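Local atomic coordinates of transcriptional regulator, ROK family (Vibrio cholerae O1 biovar eltor, PDB entry 1Z05), a protein that probably binds DNA as a zinc-containing repressor-type regulator of carbohydrate metabolism genes, like its Escherichia coli homologue Mlc. Residues His35-Asn40 and Thr74-Asp79; Ala348-Ile353 and Arg383-Pro388; Gly364-Gln369 and Arg400-Ala405. All coordinates share one frame; numbering follows the deposited sequence.

Contact 1: His35-Asn40 and Thr74-Asp79; sequences HIKQIN and TRELID. With SO4 (sulfate ion), chain G.
In what is probably the winged helix-turn-helix DNA-binding domain, Lys37 on the first helix, 35-51, reaches Glu76 on the third, 67-79, in a salt bridge between their side-chain ends. The backbones stay well apart, with 10.5 Å from CA of Lys37 to CA of Glu76, and only long side chains can close such a gap. Lysine and glutamate suit the place because each offers a flexible aliphatic stem and a charged end that tolerates water. NZ of Lys37 gives a hydrogen bond of 2.7 Å to OE2 of Glu76, met on the syn side and 25° out of the carboxylate plane. OE1 of Glu76 lies 3.1 Å from the same NZ, so the ammonium sits before both oxygens while bonding to one. A bend at chi3 of Lys37 (71°) turns its end, and the two side chains meet at about a right angle. Val427 of helix 421-428 also touches Glu76.

One residue earlier, Arg75 folds at chi2 and chi3, bringing NE to O4 of a sulfate at 2.7 Å, near the guanidinium plane; the bond is bent, with 141° at the hydrogen. A salt bridge to Asp79, one helical turn on, whose hydrogen bond from NH1 of Arg75 to OD1 of Asp79 is weak at 3.3 Å, also restrains the group, and CB of Ile78 lies over one face, toward its rim. The sulfate probably came from the crystallisation liquor.

Leu77, by contrast, is buried against Ile83 and Leu423. Helices 35-51, 56-63 and 67-79, then strands 83-86 and 99-103 with helix 88-94 between them in sequence, are consistent with a winged helix-turn-helix, in which helix 67-79 would be the recognition helix.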
loop_
_atom_site.group_PDB
_atom_site.type_symbol
_atom_site.label_atom_id
_atom_site.label_comp_id
_atom_site.label_asym_id
_atom_site.label_seq_id
_atom_site.Cartn_x
_atom_site.Cartn_y
_atom_site.Cartn_z
ATOM N N HIS A 35 13.121 9.465 -16.441
ATOM C CA HIS A 35 11.786 9.192 -15.892
ATOM C C HIS A 35 10.728 10.109 -16.505
ATOM O O HIS A 35 9.531 9.810 -16.476
ATOM C CB HIS A 35 11.817 9.354 -14.366
ATOM C CG HIS A 35 10.591 8.845 -13.667
ATOM N ND1 HIS A 35 10.188 7.528 -13.728
ATOM C CD2 HIS A 35 9.696 9.474 -12.867
ATOM C CE1 HIS A 35 9.092 7.370 -13.007
ATOM N NE2 HIS A 35 8.773 8.536 -12.473
ATOM N N ILE A 36 11.199 11.221 -17.061
ATOM C CA ILE A 36 10.377 12.213 -17.749
ATOM C C ILE A 36 9.634 11.571 -18.925
ATOM O O ILE A 36 8.405 11.410 -18.890
ATOM C CB ILE A 36 11.276 13.374 -18.270
ATOM C CG1 ILE A 36 12.182 13.893 -17.147
ATOM C CG2 ILE A 36 10.439 14.500 -18.874
ATOM C CD1 ILE A 36 13.582 14.241 -17.595
ATOM N N LYS A 37 10.400 11.199 -19.949
ATOM C CA LYS A 37 9.875 10.598 -21.168
ATOM C C LYS A 37 9.216 9.255 -20.876
ATOM O O LYS A 37 8.149 8.952 -21.414
ATOM C CB LYS A 37 11.001 10.402 -22.190
ATOM C CG LYS A 37 11.609 11.691 -22.743
ATOM C CD LYS A 37 12.814 11.401 -23.636
ATOM C CE LYS A 37 12.408 10.756 -24.959
ATOM N NZ LYS A 37 13.591 10.266 -25.721
ATOM N N GLN A 38 9.865 8.475 -20.011
ATOM C CA GLN A 38 9.442 7.124 -19.652
ATOM C C GLN A 38 7.952 7.041 -19.315
ATOM O O GLN A 38 7.217 6.280 -19.943
ATOM C CB GLN A 38 10.282 6.614 -18.480
ATOM C CG GLN A 38 10.155 5.135 -18.196
ATOM C CD GLN A 38 10.903 4.705 -16.946
ATOM O OE1 GLN A 38 10.317 4.121 -16.030
ATOM N NE2 GLN A 38 12.202 4.993 -16.898
ATOM N N ILE A 39 7.517 7.838 -18.339
ATOM C CA ILE A 39 6.124 7.829 -17.882
ATOM C C ILE A 39 5.118 8.112 -19.009
ATOM O O ILE A 39 4.135 7.384 -19.175
ATOM C CB ILE A 39 5.926 8.782 -16.661
ATOM C CG1 ILE A 39 6.404 8.096 -15.369
ATOM C CG2 ILE A 39 4.477 9.255 -16.527
ATOM C CD1 ILE A 39 5.948 6.635 -15.209
ATOM N N ASN A 40 5.383 9.147 -19.795
ATOM C CA ASN A 40 4.477 9.531 -20.871
ATOM C C ASN A 40 4.449 8.515 -22.002
ATOM O O ASN A 40 3.392 8.238 -22.567
ATOM C CB ASN A 40 4.823 10.922 -21.393
ATOM C CG ASN A 40 4.350 12.020 -20.470
ATOM O OD1 ASN A 40 3.443 11.823 -19.660
ATOM N ND2 ASN A 40 4.956 13.189 -20.594
ATOM N N THR A 74 5.170 9.088 -30.169
ATOM C CA THR A 74 4.810 8.111 -31.196
ATOM C C THR A 74 5.935 7.892 -32.200
ATOM O O THR A 74 6.126 6.774 -32.669
ATOM C CB THR A 74 3.515 8.481 -31.963
ATOM O OG1 THR A 74 3.608 9.818 -32.465
ATOM C CG2 THR A 74 2.288 8.342 -31.066
ATOM N N ARG A 75 6.671 8.953 -32.539
ATOM C CA ARG A 75 7.771 8.819 -33.489
ATOM C C ARG A 75 8.856 7.868 -32.967
ATOM O O ARG A 75 9.337 7.012 -33.712
ATOM C CB ARG A 75 8.341 10.195 -33.877
ATOM C CG ARG A 75 9.483 10.204 -34.923
ATOM C CD ARG A 75 9.233 9.307 -36.154
ATOM N NE ARG A 75 7.863 9.365 -36.665
ATOM C CZ ARG A 75 7.361 8.526 -37.569
ATOM N NH1 ARG A 75 8.112 7.557 -38.079
ATOM N NH2 ARG A 75 6.104 8.656 -37.968
ATOM N N GLU A 76 9.246 8.029 -31.699
ATOM C CA GLU A 76 10.197 7.106 -31.077
ATOM C C GLU A 76 9.639 5.673 -31.049
ATOM O O GLU A 76 10.365 4.720 -31.334
ATOM C CB GLU A 76 10.612 7.558 -29.667
ATOM C CG GLU A 76 11.313 8.910 -29.624
ATOM C CD GLU A 76 12.329 9.053 -28.488
ATOM O OE1 GLU A 76 12.535 8.085 -27.717
ATOM O OE2 GLU A 76 12.928 10.149 -28.374
ATOM N N LEU A 77 8.355 5.523 -30.727
ATOM C CA LEU A 77 7.750 4.186 -30.674
ATOM C C LEU A 77 7.611 3.545 -32.059
ATOM O O LEU A 77 7.821 2.340 -32.208
ATOM C CB LEU A 77 6.408 4.202 -29.928
ATOM C CG LEU A 77 6.366 4.596 -28.444
ATOM C CD1 LEU A 77 4.929 4.559 -27.942
ATOM C CD2 LEU A 77 7.264 3.723 -27.570
ATOM N N ILE A 78 7.272 4.345 -33.068
ATOM C CA ILE A 78 7.223 3.854 -34.450
ATOM C C ILE A 78 8.602 3.395 -34.948
ATOM O O ILE A 78 8.742 2.285 -35.477
ATOM C CB ILE A 78 6.601 4.895 -35.421
ATOM C CG1 ILE A 78 5.080 4.935 -35.228
ATOM C CG2 ILE A 78 6.946 4.551 -36.890
ATOM C CD1 ILE A 78 4.443 6.237 -35.596
ATOM N N ASP A 79 9.609 4.246 -34.764
ATOM C CA ASP A 79 10.967 3.950 -35.221
ATOM C C ASP A 79 11.553 2.718 -34.535
ATOM O O ASP A 79 12.391 2.021 -35.108
ATOM C CB ASP A 79 11.886 5.160 -35.024
ATOM C CG ASP A 79 11.546 6.323 -35.955
ATOM O OD1 ASP A 79 10.881 6.110 -36.996
ATOM O OD2 ASP A 79 11.952 7.463 -35.642
HETATM S S SO4 G . 6.206 12.589 -37.475
HETATM O O1 SO4 G . 6.765 12.239 -38.779
HETATM O O2 SO4 G . 6.290 14.035 -37.292
HETATM O O3 SO4 G . 4.814 12.143 -37.404
HETATM O O4 SO4 G . 6.969 11.945 -36.411
#

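Contact 2: Ala348-Ile353 and Arg383-Pro388; sequences AIAIVI and REQSLP
Ala350 and Ser386 bring their backbones to 5.5 Å between CA atoms, and with Gln385 they bury most of the surface in this contact. The methyl group of Ala350 points from helix 332-356 toward the chain of the other segment: its CB lies 3.6 Å from the carbonyl O of Gln385 and 3.7 Å from CB of Gln385. Such closeness of main chains suits alanine, whose side chain ends at CB. Gln385 puts its own CB against that methyl, while the rest of its side chain is extended beyond CG and touches Ala347 and Gln271 of the second subunit. The backbone O of Gln385 accepts a hydrogen bond from ND2 of Asn354, which also gives a weak one to Ala350 O, so a single amide ties the two segments' backbones together.

The two helices flank strand 360-364 in sequence, and 371-385 is the helix of the beta-alpha-beta crossover that leads on to the parallel strand 395-398 in the RNase H-like (ASKHA) fold of the ROK family. At Ser386 the backbone is extended (psi 159°), carrying the chain away.

Ser386 is small enough to fit over the helix, and its two side-chain atoms have different tasks. CB packs 3.9 Å from CG2 of Ile353 and 4.1 Å from the carbonyl O of Ala350. OG, which chi1 of 66° sets between the backbone N and the carbonyl carbon, is hydrogen-bonded to the backbone O of Ile382 and to ND1 of His391, partners that suit a polar atom in a buried place. The branched Ile353 lays CG2 against the serine and also touches Ile382 and Leu394. Further along, Leu387 and Pro388 pack on Cys281 of the second subunit, a zinc ligand there.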
loop_
_atom_site.group_PDB
_atom_site.type_symbol
_atom_site.label_atom_id
_atom_site.label_comp_id
_atom_site.label_asym_id
_atom_site.label_seq_id
_atom_site.Cartn_x
_atom_site.Cartn_y
_atom_site.Cartn_z
ATOM N N ALA A 348 -8.728 -15.085 8.451
ATOM C CA ALA A 348 -7.589 -14.324 7.932
ATOM C C ALA A 348 -8.028 -13.339 6.838
ATOM O O ALA A 348 -7.567 -12.184 6.791
ATOM C CB ALA A 348 -6.505 -15.273 7.429
ATOM N N ILE A 349 -8.940 -13.791 5.979
ATOM C CA ILE A 349 -9.466 -12.954 4.907
ATOM C C ILE A 349 -10.301 -11.793 5.476
ATOM O O ILE A 349 -10.239 -10.681 4.953
ATOM C CB ILE A 349 -10.272 -13.787 3.865
ATOM C CG1 ILE A 349 -9.347 -14.786 3.169
ATOM C CG2 ILE A 349 -10.947 -12.872 2.835
ATOM C CD1 ILE A 349 -10.071 -15.826 2.328
ATOM N N ALA A 350 -11.053 -12.045 6.552
ATOM C CA ALA A 350 -11.803 -10.975 7.228
ATOM C C ALA A 350 -10.881 -9.873 7.744
ATOM O O ALA A 350 -11.237 -8.694 7.716
ATOM C CB ALA A 350 -12.649 -11.521 8.359
ATOM N N ILE A 351 -9.716 -10.266 8.245
ATOM C CA ILE A 351 -8.688 -9.312 8.668
ATOM C C ILE A 351 -8.245 -8.402 7.516
ATOM O O ILE A 351 -8.178 -7.182 7.667
ATOM C CB ILE A 351 -7.480 -10.051 9.293
ATOM C CG1 ILE A 351 -7.884 -10.585 10.675
ATOM C CG2 ILE A 351 -6.274 -9.122 9.415
ATOM C CD1 ILE A 351 -6.931 -11.632 11.250
ATOM N N VAL A 352 -7.964 -9.011 6.367
ATOM C CA VAL A 352 -7.516 -8.298 5.177
ATOM C C VAL A 352 -8.604 -7.353 4.635
ATOM O O VAL A 352 -8.305 -6.212 4.213
ATOM C CB VAL A 352 -7.020 -9.313 4.115
ATOM C CG1 VAL A 352 -6.772 -8.655 2.784
ATOM C CG2 VAL A 352 -5.730 -9.986 4.619
ATOM N N ILE A 353 -9.855 -7.817 4.683
ATOM C CA ILE A 353 -11.009 -6.997 4.299
ATOM C C ILE A 353 -11.109 -5.758 5.182
ATOM O O ILE A 353 -11.238 -4.643 4.673
ATOM C CB ILE A 353 -12.335 -7.821 4.367
ATOM C CG1 ILE A 353 -12.356 -8.843 3.225
ATOM C CG2 ILE A 353 -13.560 -6.906 4.310
ATOM C CD1 ILE A 353 -13.371 -9.950 3.397
ATOM N N ARG A 383 -18.646 -12.808 6.835
ATOM C CA ARG A 383 -19.844 -12.090 7.269
ATOM C C ARG A 383 -19.813 -11.783 8.765
ATOM O O ARG A 383 -20.309 -10.748 9.213
ATOM C CB ARG A 383 -21.108 -12.902 6.940
ATOM C CG ARG A 383 -21.448 -12.937 5.455
ATOM C CD ARG A 383 -22.874 -13.447 5.244
ATOM N NE ARG A 383 -22.937 -14.907 5.235
ATOM C CZ ARG A 383 -22.654 -15.665 4.174
ATOM N NH1 ARG A 383 -22.301 -15.105 3.022
ATOM N NH2 ARG A 383 -22.735 -16.984 4.265
ATOM N N GLU A 384 -19.238 -12.704 9.531
ATOM C CA GLU A 384 -19.277 -12.617 10.985
ATOM C C GLU A 384 -18.117 -11.799 11.570
ATOM O O GLU A 384 -18.154 -11.420 12.740
ATOM C CB GLU A 384 -19.315 -14.030 11.590
ATOM C CG GLU A 384 -20.654 -14.739 11.369
ATOM C CD GLU A 384 -20.710 -16.138 11.963
ATOM O OE1 GLU A 384 -19.730 -16.572 12.610
ATOM O OE2 GLU A 384 -21.748 -16.810 11.775
ATOM N N GLN A 385 -17.103 -11.522 10.750
ATOM C CA GLN A 385 -15.861 -10.928 11.253
ATOM C C GLN A 385 -15.373 -9.693 10.489
ATOM O O GLN A 385 -14.226 -9.264 10.646
ATOM C CB GLN A 385 -14.770 -11.996 11.311
ATOM C CG GLN A 385 -15.170 -13.215 12.181
ATOM C CD GLN A 385 -14.147 -14.325 12.140
ATOM O OE1 GLN A 385 -12.959 -14.084 11.917
ATOM N NE2 GLN A 385 -14.600 -15.553 12.373
ATOM N N SER A 386 -16.249 -9.126 9.670
ATOM C CA SER A 386 -15.962 -7.877 8.960
ATOM C C SER A 386 -17.255 -7.092 8.797
ATOM O O SER A 386 -18.343 -7.668 8.907
ATOM C CB SER A 386 -15.274 -8.143 7.603
ATOM O OG SER A 386 -16.124 -8.827 6.692
ATOM N N LEU A 387 -17.131 -5.779 8.580
ATOM C CA LEU A 387 -18.287 -4.894 8.448
ATOM C C LEU A 387 -19.187 -5.295 7.277
ATOM O O LEU A 387 -18.695 -5.516 6.164
ATOM C CB LEU A 387 -17.830 -3.442 8.253
ATOM C CG LEU A 387 -17.275 -2.644 9.438
ATOM C CD1 LEU A 387 -16.639 -1.334 8.967
ATOM C CD2 LEU A 387 -18.337 -2.361 10.467
ATOM N N PRO A 388 -20.507 -5.395 7.524
ATOM C CA PRO A 388 -21.488 -5.581 6.453
ATOM C C PRO A 388 -21.231 -4.713 5.224
ATOM O O PRO A 388 -21.182 -5.244 4.117
ATOM C CB PRO A 388 -22.809 -5.216 7.138
ATOM C CG PRO A 388 -22.599 -5.717 8.535
ATOM C CD PRO A 388 -21.159 -5.377 8.851
#

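Contact 3: Gly364-Gln369 and Arg400-Ala405; sequences GGVINQ and RFYKQA
The chain passes through Gly365 extended, at a positive phi of 140° (psi 168°), with its CA 6.4 Å from the CA of Tyr402, and begins to coil only at Val366, where the 3-10 segment 366-369 starts. Glycine, having no side chain, adopts this pair of angles without crowding the preceding carbonyl O. CA of Gly365 offers its C-H to the ring of Tyr402, standing over one face, 4.0 Å from the ring centroid and 28° off the normal, in a CH-pi contact. Val366 N lies over the same face, nearer the rim. The ring gets there because its CG is anti to the backbone N of Tyr402, throwing it across the gap between the loops.

Val366 then adds an apolar touch, CG1 to CE2 of Tyr402 at 3.5 Å. A water joins the polar atoms, accepting from Val366 N at 3.0 Å and lying 2.7 Å from OH of Tyr402. Tyrosine thus serves both needs, a flat face for backbone and a hydroxyl that shares a water with Val366 N. Lys403 brings its NZ to the ring's edge, in its plane, so it is no cation-pi pair. Tyr402 N gives a hydrogen bond of 2.9 Å to OE1 of Gln404, the centre of an inverse gamma turn.

Gly364, the last residue of strand 360-364, bonds through its backbone to Ile240 and Ile242. A glycine pair at the end of this strand, opening into a short 3-10 turn, resembles the adenosine motif of ASKHA-fold kinases, although no nucleotide is bound here.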
loop_
_atom_site.group_PDB
_atom_site.type_symbol
_atom_site.label_atom_id
_atom_site.label_comp_id
_atom_site.label_asym_id
_atom_site.label_seq_id
_atom_site.Cartn_x
_atom_site.Cartn_y
_atom_site.Cartn_z
ATOM N N GLY A 364 -6.677 -18.785 -4.884
ATOM C CA GLY A 364 -5.834 -19.586 -5.753
ATOM C C GLY A 364 -5.206 -20.757 -5.025
ATOM O O GLY A 364 -4.775 -20.630 -3.870
ATOM N N GLY A 365 -5.133 -21.891 -5.710
ATOM C CA GLY A 365 -4.507 -23.090 -5.156
ATOM C C GLY A 365 -5.293 -24.334 -5.510
ATOM O O GLY A 365 -6.430 -24.238 -5.981
ATOM N N VAL A 366 -4.691 -25.501 -5.278
ATOM C CA VAL A 366 -5.325 -26.780 -5.601
ATOM C C VAL A 366 -6.645 -26.964 -4.840
ATOM O O VAL A 366 -7.557 -27.652 -5.307
ATOM C CB VAL A 366 -4.368 -28.004 -5.396
ATOM C CG1 VAL A 366 -3.126 -27.875 -6.275
ATOM C CG2 VAL A 366 -3.964 -28.160 -3.945
ATOM N N ILE A 367 -6.740 -26.308 -3.684
ATOM C CA ILE A 367 -7.947 -26.319 -2.850
ATOM C C ILE A 367 -9.218 -25.849 -3.581
ATOM O O ILE A 367 -10.342 -26.096 -3.119
ATOM C CB ILE A 367 -7.722 -25.486 -1.555
ATOM C CG1 ILE A 367 -8.538 -26.057 -0.399
ATOM C CG2 ILE A 367 -7.982 -23.981 -1.798
ATOM C CD1 ILE A 367 -7.984 -27.365 0.141
ATOM N N ASN A 368 -9.049 -25.180 -4.719
ATOM C CA ASN A 368 -10.189 -24.790 -5.550
ATOM C C ASN A 368 -10.950 -25.984 -6.154
ATOM O O ASN A 368 -12.065 -25.822 -6.665
ATOM C CB ASN A 368 -9.774 -23.794 -6.633
ATOM C CG ASN A 368 -9.674 -22.379 -6.111
ATOM O OD1 ASN A 368 -10.527 -21.923 -5.346
ATOM N ND2 ASN A 368 -8.630 -21.665 -6.529
ATOM N N GLN A 369 -10.349 -27.169 -6.082
ATOM C CA GLN A 369 -11.005 -28.405 -6.516
ATOM C C GLN A 369 -12.121 -28.824 -5.555
ATOM O O GLN A 369 -12.943 -29.682 -5.878
ATOM C CB GLN A 369 -9.972 -29.523 -6.704
ATOM C CG GLN A 369 -9.049 -29.284 -7.901
ATOM C CD GLN A 369 -7.801 -30.156 -7.899
ATOM O OE1 GLN A 369 -7.688 -31.107 -7.127
ATOM N NE2 GLN A 369 -6.852 -29.826 -8.774
ATOM N N ARG A 400 -7.935 -17.131 -12.180
ATOM C CA ARG A 400 -7.776 -17.650 -13.541
ATOM C C ARG A 400 -6.549 -18.572 -13.666
ATOM O O ARG A 400 -6.613 -19.623 -14.324
ATOM C CB ARG A 400 -7.688 -16.477 -14.540
ATOM C CG ARG A 400 -7.271 -16.828 -15.970
ATOM C CD ARG A 400 -8.262 -17.717 -16.668
ATOM N NE ARG A 400 -7.854 -18.054 -18.036
ATOM C CZ ARG A 400 -7.117 -19.113 -18.375
ATOM N NH1 ARG A 400 -6.674 -19.959 -17.449
ATOM N NH2 ARG A 400 -6.812 -19.324 -19.648
ATOM N N PHE A 401 -5.447 -18.187 -13.022
ATOM C CA PHE A 401 -4.198 -18.931 -13.156
ATOM C C PHE A 401 -3.872 -19.762 -11.929
ATOM O O PHE A 401 -4.251 -19.411 -10.813
ATOM C CB PHE A 401 -3.031 -17.982 -13.482
ATOM C CG PHE A 401 -3.284 -17.105 -14.685
ATOM C CD1 PHE A 401 -3.382 -17.661 -15.964
ATOM C CD2 PHE A 401 -3.455 -15.725 -14.537
ATOM C CE1 PHE A 401 -3.628 -16.857 -17.080
ATOM C CE2 PHE A 401 -3.698 -14.914 -15.651
ATOM C CZ PHE A 401 -3.784 -15.484 -16.917
ATOM N N TYR A 402 -3.194 -20.882 -12.149
ATOM C CA TYR A 402 -2.534 -21.613 -11.070
ATOM C C TYR A 402 -1.380 -22.452 -11.586
ATOM O O TYR A 402 -0.270 -22.358 -11.061
ATOM C CB TYR A 402 -3.489 -22.493 -10.237
ATOM C CG TYR A 402 -2.735 -23.215 -9.127
ATOM C CD1 TYR A 402 -2.213 -22.502 -8.045
ATOM C CD2 TYR A 402 -2.497 -24.590 -9.190
ATOM C CE1 TYR A 402 -1.487 -23.139 -7.044
ATOM C CE2 TYR A 402 -1.773 -25.242 -8.185
ATOM C CZ TYR A 402 -1.278 -24.510 -7.114
ATOM O OH TYR A 402 -0.566 -25.131 -6.108
ATOM N N LYS A 403 -1.642 -23.270 -12.600
ATOM C CA LYS A 403 -0.599 -24.110 -13.194
ATOM C C LYS A 403 0.158 -23.397 -14.314
ATOM O O LYS A 403 1.124 -23.935 -14.858
ATOM C CB LYS A 403 -1.165 -25.454 -13.666
ATOM C CG LYS A 403 -1.359 -26.463 -12.540
ATOM C CD LYS A 403 -2.322 -27.580 -12.943
ATOM C CE LYS A 403 -2.497 -28.611 -11.827
ATOM N NZ LYS A 403 -2.987 -28.012 -10.548
ATOM N N GLN A 404 -0.283 -22.185 -14.649
ATOM C CA GLN A 404 0.440 -21.335 -15.591
ATOM C C GLN A 404 1.493 -20.585 -14.789
ATOM O O GLN A 404 1.293 -19.442 -14.358
ATOM C CB GLN A 404 -0.497 -20.376 -16.338
ATOM C CG GLN A 404 -1.626 -21.056 -17.117
ATOM C CD GLN A 404 -2.851 -21.315 -16.257
ATOM O OE1 GLN A 404 -2.775 -21.299 -15.032
ATOM N NE2 GLN A 404 -3.989 -21.562 -16.900
ATOM N N ALA A 405 2.616 -21.263 -14.583
ATOM C CA ALA A 405 3.638 -20.808 -13.660
ATOM C C ALA A 405 4.376 -19.553 -14.127
ATOM O O ALA A 405 4.965 -18.846 -13.308
ATOM C CB ALA A 405 4.622 -21.937 -13.388
HETATM O O HOH W 1 -2.103 -25.068 -3.854
#

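How the contacts relate
Contact 1 is a surface meeting in the probable DNA-binding domain, while contacts 2 and 3 lie in the ROK-family part of the chain, centre to centre about 44 Å and 37 Å from it respectively. Contact 2 is buried, with van der Waals contacts between small groups and no direct hydrogen bond across; contact 3 is partly buried, mixing an aromatic face, a bridging water and glycines; contact 1 relies on charge. Contacts 2 and 3 alternate along the chain and flank the same crossover: strand 360-364 leads into 364-369, helix 371-385 into 383-388, and strand 395-398 into 400-405. Their nearest atoms are about 9 Å apart. Contacts 1 and 2 both touch the second subunit; contact 3 does not.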